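Local structure of extracellular ligand-binding receptor (3UKJ) at residues Asn60-Val65 and Asn90-Pro95; Lys69-Met74 and Gln310-Ala315. The protein probably serves as the solute-binding component of a transport system, holding an aromatic acid related to p-coumarate, here 3-(4-hydroxyphenyl)pyruvate, between its lobes. All blocks are in the same frame, centred on the assembly; numbering follows the deposited sequence.

Contact 1 (Asn60-Val65 and Asn90-Pro95); sequences NARRFV and NEAQVP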
loop_
_atom_site.group_PDB
_atom_site.type_symbol
_atom_site.label_atom_id
_atom_site.label_comp_id
_atom_site.label_asym_id
_atom_site.label_seq_id
_atom_site.Cartn_x
_atom_site.Cartn_y
_atom_site.Cartn_z
ATOM N N ASN A 60 -5.162 15.267 12.468
ATOM C CA ASN A 60 -6.198 14.230 12.615
ATOM C C ASN A 60 -5.797 13.177 13.649
ATOM O O ASN A 60 -6.600 12.872 14.561
ATOM C CB ASN A 60 -6.489 13.541 11.288
ATOM C CG ASN A 60 -7.255 14.422 10.333
ATOM O OD1 ASN A 60 -7.669 15.558 10.662
ATOM N ND2 ASN A 60 -7.330 13.965 9.085
ATOM N N ALA A 61 -4.570 12.659 13.523
ATOM C CA ALA A 61 -4.081 11.613 14.423
ATOM C C ALA A 61 -4.015 12.141 15.861
ATOM O O ALA A 61 -4.429 11.444 16.803
ATOM C CB ALA A 61 -2.696 11.104 13.971
ATOM N N ARG A 62 -3.572 13.393 16.024
ATOM C CA ARG A 62 -3.448 13.946 17.379
ATOM C C ARG A 62 -4.822 13.999 18.034
ATOM O O ARG A 62 -4.963 13.668 19.217
ATOM C CB ARG A 62 -2.775 15.340 17.404
ATOM C CG ARG A 62 -2.551 15.911 18.824
ATOM C CD ARG A 62 -1.500 15.142 19.628
ATOM N NE ARG A 62 -0.137 15.402 19.135
ATOM C CZ ARG A 62 0.942 14.679 19.448
ATOM N NH1 ARG A 62 0.866 13.703 20.363
ATOM N NH2 ARG A 62 2.103 14.941 18.832
ATOM N N ARG A 63 -5.812 14.489 17.284
ATOM C CA ARG A 63 -7.159 14.561 17.800
ATOM C C ARG A 63 -7.784 13.215 18.082
ATOM O O ARG A 63 -8.474 13.064 19.083
ATOM C CB ARG A 63 -8.025 15.388 16.868
ATOM C CG ARG A 63 -7.562 16.881 16.848
ATOM C CD ARG A 63 -7.969 17.633 15.612
ATOM N NE ARG A 63 -7.373 18.978 15.617
ATOM C CZ ARG A 63 -7.785 20.005 14.863
ATOM N NH1 ARG A 63 -7.115 21.153 14.900
ATOM N NH2 ARG A 63 -8.717 19.823 13.927
ATOM N N PHE A 64 -7.481 12.205 17.269
ATOM C CA PHE A 64 -8.008 10.871 17.538
ATOM C C PHE A 64 -7.476 10.394 18.887
ATOM O O PHE A 64 -8.222 9.850 19.704
ATOM C CB PHE A 64 -7.530 9.860 16.487
ATOM C CG PHE A 64 -8.083 10.084 15.109
ATOM C CD1 PHE A 64 -9.316 10.722 14.903
ATOM C CD2 PHE A 64 -7.371 9.615 13.991
ATOM C CE1 PHE A 64 -9.820 10.876 13.604
ATOM C CE2 PHE A 64 -7.905 9.734 12.700
ATOM C CZ PHE A 64 -9.095 10.395 12.509
ATOM N N VAL A 65 -6.189 10.610 19.119
ATOM C CA VAL A 65 -5.562 10.013 20.297
ATOM C C VAL A 65 -5.906 10.732 21.606
ATOM O O VAL A 65 -5.845 10.119 22.686
ATOM C CB VAL A 65 -4.022 9.738 20.126
ATOM C CG1 VAL A 65 -3.766 8.878 18.915
ATOM C CG2 VAL A 65 -3.205 11.014 20.053
ATOM N N ASN A 90 3.613 6.751 17.887
ATOM C CA ASN A 90 4.774 6.285 18.675
ATOM C C ASN A 90 5.110 7.195 19.871
ATOM O O ASN A 90 5.834 6.809 20.793
ATOM C CB ASN A 90 5.996 6.047 17.764
ATOM C CG ASN A 90 5.922 4.695 17.064
ATOM O OD1 ASN A 90 6.381 3.666 17.601
ATOM N ND2 ASN A 90 5.231 4.669 15.919
ATOM N N GLU A 91 4.678 8.442 19.773
ATOM C CA GLU A 91 4.794 9.364 20.904
ATOM C C GLU A 91 3.637 9.184 21.883
ATOM O O GLU A 91 3.857 9.097 23.091
ATOM C CB GLU A 91 4.793 10.799 20.420
ATOM C CG GLU A 91 4.918 11.767 21.600
ATOM C CD GLU A 91 4.895 13.183 21.170
ATOM O OE1 GLU A 91 3.794 13.698 20.912
ATOM O OE2 GLU A 91 5.976 13.803 21.181
ATOM N N ALA A 92 2.406 9.148 21.357
ATOM C CA ALA A 92 1.202 9.014 22.212
ATOM C C ALA A 92 0.959 7.595 22.681
ATOM O O ALA A 92 0.160 7.362 23.594
ATOM C CB ALA A 92 -0.038 9.571 21.505
ATOM N N GLN A 93 1.645 6.648 22.066
ATOM C CA GLN A 93 1.648 5.235 22.496
ATOM C C GLN A 93 0.290 4.582 22.190
ATOM O O GLN A 93 -0.435 4.117 23.091
ATOM C CB GLN A 93 2.062 5.101 23.962
ATOM C CG GLN A 93 3.460 5.657 24.244
ATOM C CD GLN A 93 3.905 5.388 25.653
ATOM O OE1 GLN A 93 3.829 6.255 26.523
ATOM N NE2 GLN A 93 4.381 4.188 25.890
ATOM N N VAL A 94 -0.093 4.669 20.911
ATOM C CA VAL A 94 -1.356 4.122 20.430
ATOM C C VAL A 94 -1.091 3.223 19.201
ATOM O O VAL A 94 -0.312 3.608 18.326
ATOM C CB VAL A 94 -2.324 5.277 20.003
ATOM C CG1 VAL A 94 -3.683 4.671 19.537
ATOM C CG2 VAL A 94 -2.518 6.282 21.145
ATOM N N PRO A 95 -1.636 1.983 19.188
ATOM C CA PRO A 95 -1.466 1.119 18.002
ATOM C C PRO A 95 -1.925 1.837 16.727
ATOM O O PRO A 95 -2.956 2.526 16.720
ATOM C CB PRO A 95 -2.389 -0.079 18.296
ATOM C CG PRO A 95 -2.528 -0.104 19.848
ATOM C CD PRO A 95 -2.519 1.374 20.216
#
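R62 and E91 make the polar half of this contact, a salt bridge between the last turns of helices 54-65 and 79-92. The guanidinium presents its end, and both terminal nitrogens go to a single oxygen: R62 NH1 and R62 NH2 each lie 3.0 Å from E91 OE1. Each bond is bent, with N-H...O angles near 133°, and the oxygen sits somewhat out of the guanidinium plane; the guanidinium and carboxylate planes are 34° apart. R62 reaches across because its chain bends twice, at chi2 and chi3, whereas E91 comes to meet it fully extended.

The apolar half belongs to V65, whose two methyls divide the work. V65 CG2 rests on A92 CB at 3.8 Å, and V65 CG1 packs more closely, 3.6 Å from V94 CG2. Between A92 and V94 the backbone turns through Q93, which leaves the helix with positive phi; its CB points away from 60-65, while the CB atoms of A92 and V94 point toward it. I73 of strand 72-75 also touches V65. Two helices packed side by side over a largely parallel sheet, with the second running on into strand 96-98, are characteristic of the Rossmann-like lobes of periplasmic binding proteins.

Contact 2 (Lys69-Met74 and Gln310-Ala315); sequences KADVIM and QEFREA. With PR (praseodymium ion), chain C.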
loop_
_atom_site.group_PDB
_atom_site.type_symbol
_atom_site.label_atom_id
_atom_site.label_comp_id
_atom_site.label_asym_id
_atom_site.label_seq_id
_atom_site.Cartn_x
_atom_site.Cartn_y
_atom_site.Cartn_z
ATOM N N LYS A 69 -9.889 9.715 22.365
ATOM C CA LYS A 69 -9.312 8.600 23.166
ATOM C C LYS A 69 -9.330 7.292 22.377
ATOM O O LYS A 69 -9.712 6.245 22.900
ATOM C CB LYS A 69 -10.045 8.421 24.508
ATOM C CG LYS A 69 -9.948 9.651 25.417
ATOM C CD LYS A 69 -10.864 9.574 26.630
ATOM C CE LYS A 69 -10.175 8.978 27.821
ATOM N NZ LYS A 69 -11.062 9.075 29.008
ATOM N N ALA A 70 -8.770 7.323 21.170
ATOM C CA ALA A 70 -8.877 6.176 20.279
ATOM C C ALA A 70 -8.095 5.021 20.858
ATOM O O ALA A 70 -7.044 5.230 21.464
ATOM C CB ALA A 70 -8.332 6.521 18.928
ATOM N N ASP A 71 -8.609 3.815 20.646
ATOM C CA ASP A 71 -7.880 2.581 20.983
ATOM C C ASP A 71 -6.864 2.199 19.900
ATOM O O ASP A 71 -5.813 1.621 20.188
ATOM C CB ASP A 71 -8.884 1.450 21.222
ATOM C CG ASP A 71 -9.802 1.733 22.374
ATOM O OD1 ASP A 71 -9.305 1.834 23.505
ATOM O OD2 ASP A 71 -11.009 1.910 22.138
ATOM N N VAL A 72 -7.209 2.500 18.654
ATOM C CA VAL A 72 -6.349 2.219 17.483
ATOM C C VAL A 72 -6.509 3.371 16.538
ATOM O O VAL A 72 -7.605 3.923 16.412
ATOM C CB VAL A 72 -6.772 0.914 16.784
ATOM C CG1 VAL A 72 -5.942 0.685 15.477
ATOM C CG2 VAL A 72 -6.699 -0.290 17.764
ATOM N N ILE A 73 -5.411 3.739 15.859
ATOM C CA ILE A 73 -5.503 4.680 14.753
ATOM C C ILE A 73 -4.979 4.047 13.465
ATOM O O ILE A 73 -4.321 3.004 13.506
ATOM C CB ILE A 73 -4.832 6.051 15.032
ATOM C CG1 ILE A 73 -3.304 5.928 15.195
ATOM C CG2 ILE A 73 -5.508 6.743 16.281
ATOM C CD1 ILE A 73 -2.597 7.293 15.359
HETATM N N MSE A 74 -5.454 4.569 12.346
HETATM C CA MSE A 74 -5.219 3.954 11.030
HETATM C C MSE A 74 -5.038 5.035 9.961
HETATM O O MSE A 74 -5.716 6.106 9.996
HETATM C CB MSE A 74 -6.416 3.056 10.673
HETATM C CG MSE A 74 -6.308 2.283 9.374
HETATM SE SE MSE A 74 -7.958 1.224 9.109
HETATM C CE MSE A 74 -8.326 0.759 10.833
ATOM N N GLN A 310 -5.108 3.109 28.615
ATOM C CA GLN A 310 -3.766 2.919 28.064
ATOM C C GLN A 310 -3.368 1.459 28.086
ATOM O O GLN A 310 -2.775 0.983 27.093
ATOM C CB GLN A 310 -2.721 3.777 28.796
ATOM C CG GLN A 310 -1.332 3.766 28.139
ATOM C CD GLN A 310 -1.355 4.294 26.731
ATOM O OE1 GLN A 310 -2.092 5.239 26.425
ATOM N NE2 GLN A 310 -0.452 3.776 25.889
ATOM N N GLU A 311 -3.880 0.711 29.080
ATOM C CA GLU A 311 -3.617 -0.753 29.128
ATOM C C GLU A 311 -4.167 -1.446 27.870
ATOM O O GLU A 311 -3.603 -2.442 27.443
ATOM C CB GLU A 311 -4.229 -1.416 30.366
ATOM C CG GLU A 311 -3.715 -2.869 30.594
ATOM C CD GLU A 311 -4.569 -3.663 31.566
ATOM O OE1 GLU A 311 -4.115 -4.755 32.032
ATOM O OE2 GLU A 311 -5.683 -3.180 31.901
ATOM N N PHE A 312 -5.312 -0.977 27.356
ATOM C CA PHE A 312 -5.933 -1.624 26.185
ATOM C C PHE A 312 -5.035 -1.400 24.973
ATOM O O PHE A 312 -4.839 -2.306 24.164
ATOM C CB PHE A 312 -7.340 -1.083 25.905
ATOM C CG PHE A 312 -8.139 -1.930 24.955
ATOM C CD1 PHE A 312 -8.628 -3.176 25.358
ATOM C CD2 PHE A 312 -8.499 -1.448 23.701
ATOM C CE1 PHE A 312 -9.304 -4.001 24.484
ATOM C CE2 PHE A 312 -9.264 -2.246 22.821
ATOM C CZ PHE A 312 -9.611 -3.544 23.190
ATOM N N ARG A 313 -4.485 -0.187 24.862
ATOM C CA ARG A 313 -3.483 0.123 23.824
ATOM C C ARG A 313 -2.279 -0.827 23.886
ATOM O O ARG A 313 -1.882 -1.452 22.866
ATOM C CB ARG A 313 -3.065 1.586 23.943
ATOM C CG ARG A 313 -4.163 2.564 23.500
ATOM C CD ARG A 313 -3.918 3.955 24.042
ATOM N NE ARG A 313 -4.809 4.935 23.442
ATOM C CZ ARG A 313 -4.743 6.231 23.716
ATOM N NH1 ARG A 313 -3.726 6.697 24.469
ATOM N NH2 ARG A 313 -5.555 7.082 23.092
ATOM N N GLU A 314 -1.736 -0.989 25.082
ATOM C CA GLU A 314 -0.664 -1.944 25.285
ATOM C C GLU A 314 -1.068 -3.373 24.949
ATOM O O GLU A 314 -0.286 -4.106 24.380
ATOM C CB GLU A 314 -0.145 -1.858 26.731
ATOM C CG GLU A 314 0.840 -0.703 26.971
ATOM C CD GLU A 314 2.187 -0.882 26.237
ATOM O OE1 GLU A 314 2.564 -2.031 25.985
ATOM O OE2 GLU A 314 3.026 0.045 26.319
ATOM N N ALA A 315 -2.248 -3.801 25.391
ATOM C CA ALA A 315 -2.664 -5.183 25.179
ATOM C C ALA A 315 -2.821 -5.475 23.674
ATOM O O ALA A 315 -2.529 -6.580 23.236
ATOM C CB ALA A 315 -3.961 -5.513 25.954
HETATM PR PR PR C . -5.842 -5.295 33.479
#
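The F312 ring meets D71 along its border: D71 CB lies in the ring plane at the edge, 3.8 Å from F312 CD2, while D71 OD1 approaches the same carbon obliquely at 3.4 Å. The carboxylate stands nearly upright to the ring, their planes 79° apart. The R313 guanidinium likewise works through its edge, with A70 O and Q310 OE1 near its plane. In this alpha/beta lobe of the periplasmic binding protein fold, helix 310-322 thus packs against the loop leading into strand 72-75.

R313 extends from CG to NE and meets A70 side-on, giving two hydrogens to one carbonyl: R313 NE lies 3.0 Å and R313 NH2 2.9 Å from A70 O. NE lies nearly in line with that C=O. R313 NH2 also bonds V65 O, and NH1 bonds Q310 OE1 one helical turn back, so partners on several sides fix the rotation of the group. D71 OD1 receives G308 N and D71 OD2 receives T9 N, while D71 O, buried here, has no polar partner in the model. E311 belongs to the praseodymium site together with T304, with E311 OE1 2.3 Å and E311 OE2 2.6 Å from the ion.

Overall arrangement
The centres of contacts 1 and 2 lie about 9 Å apart, and both belong to the lobe built on the mixed sheet containing strands 8-14, 72-75 and 96-98. Along the chain their segments alternate: 60-65, 69-74, 90-95, then, more than 200 residues later, 310-315. The first three follow one another through helix 54-65, strand 72-75 and helix 79-92, so helix 310-322 is a late return to a lobe whose sheet is formed by the N-terminal part of the chain. The contacts join directly: Q93 O probably accepts a hydrogen bond from Q310 NE2, and P95 O, just before strand 96-98, one from I73 N. Together they tie the late helix to the approaches of these two interior strands.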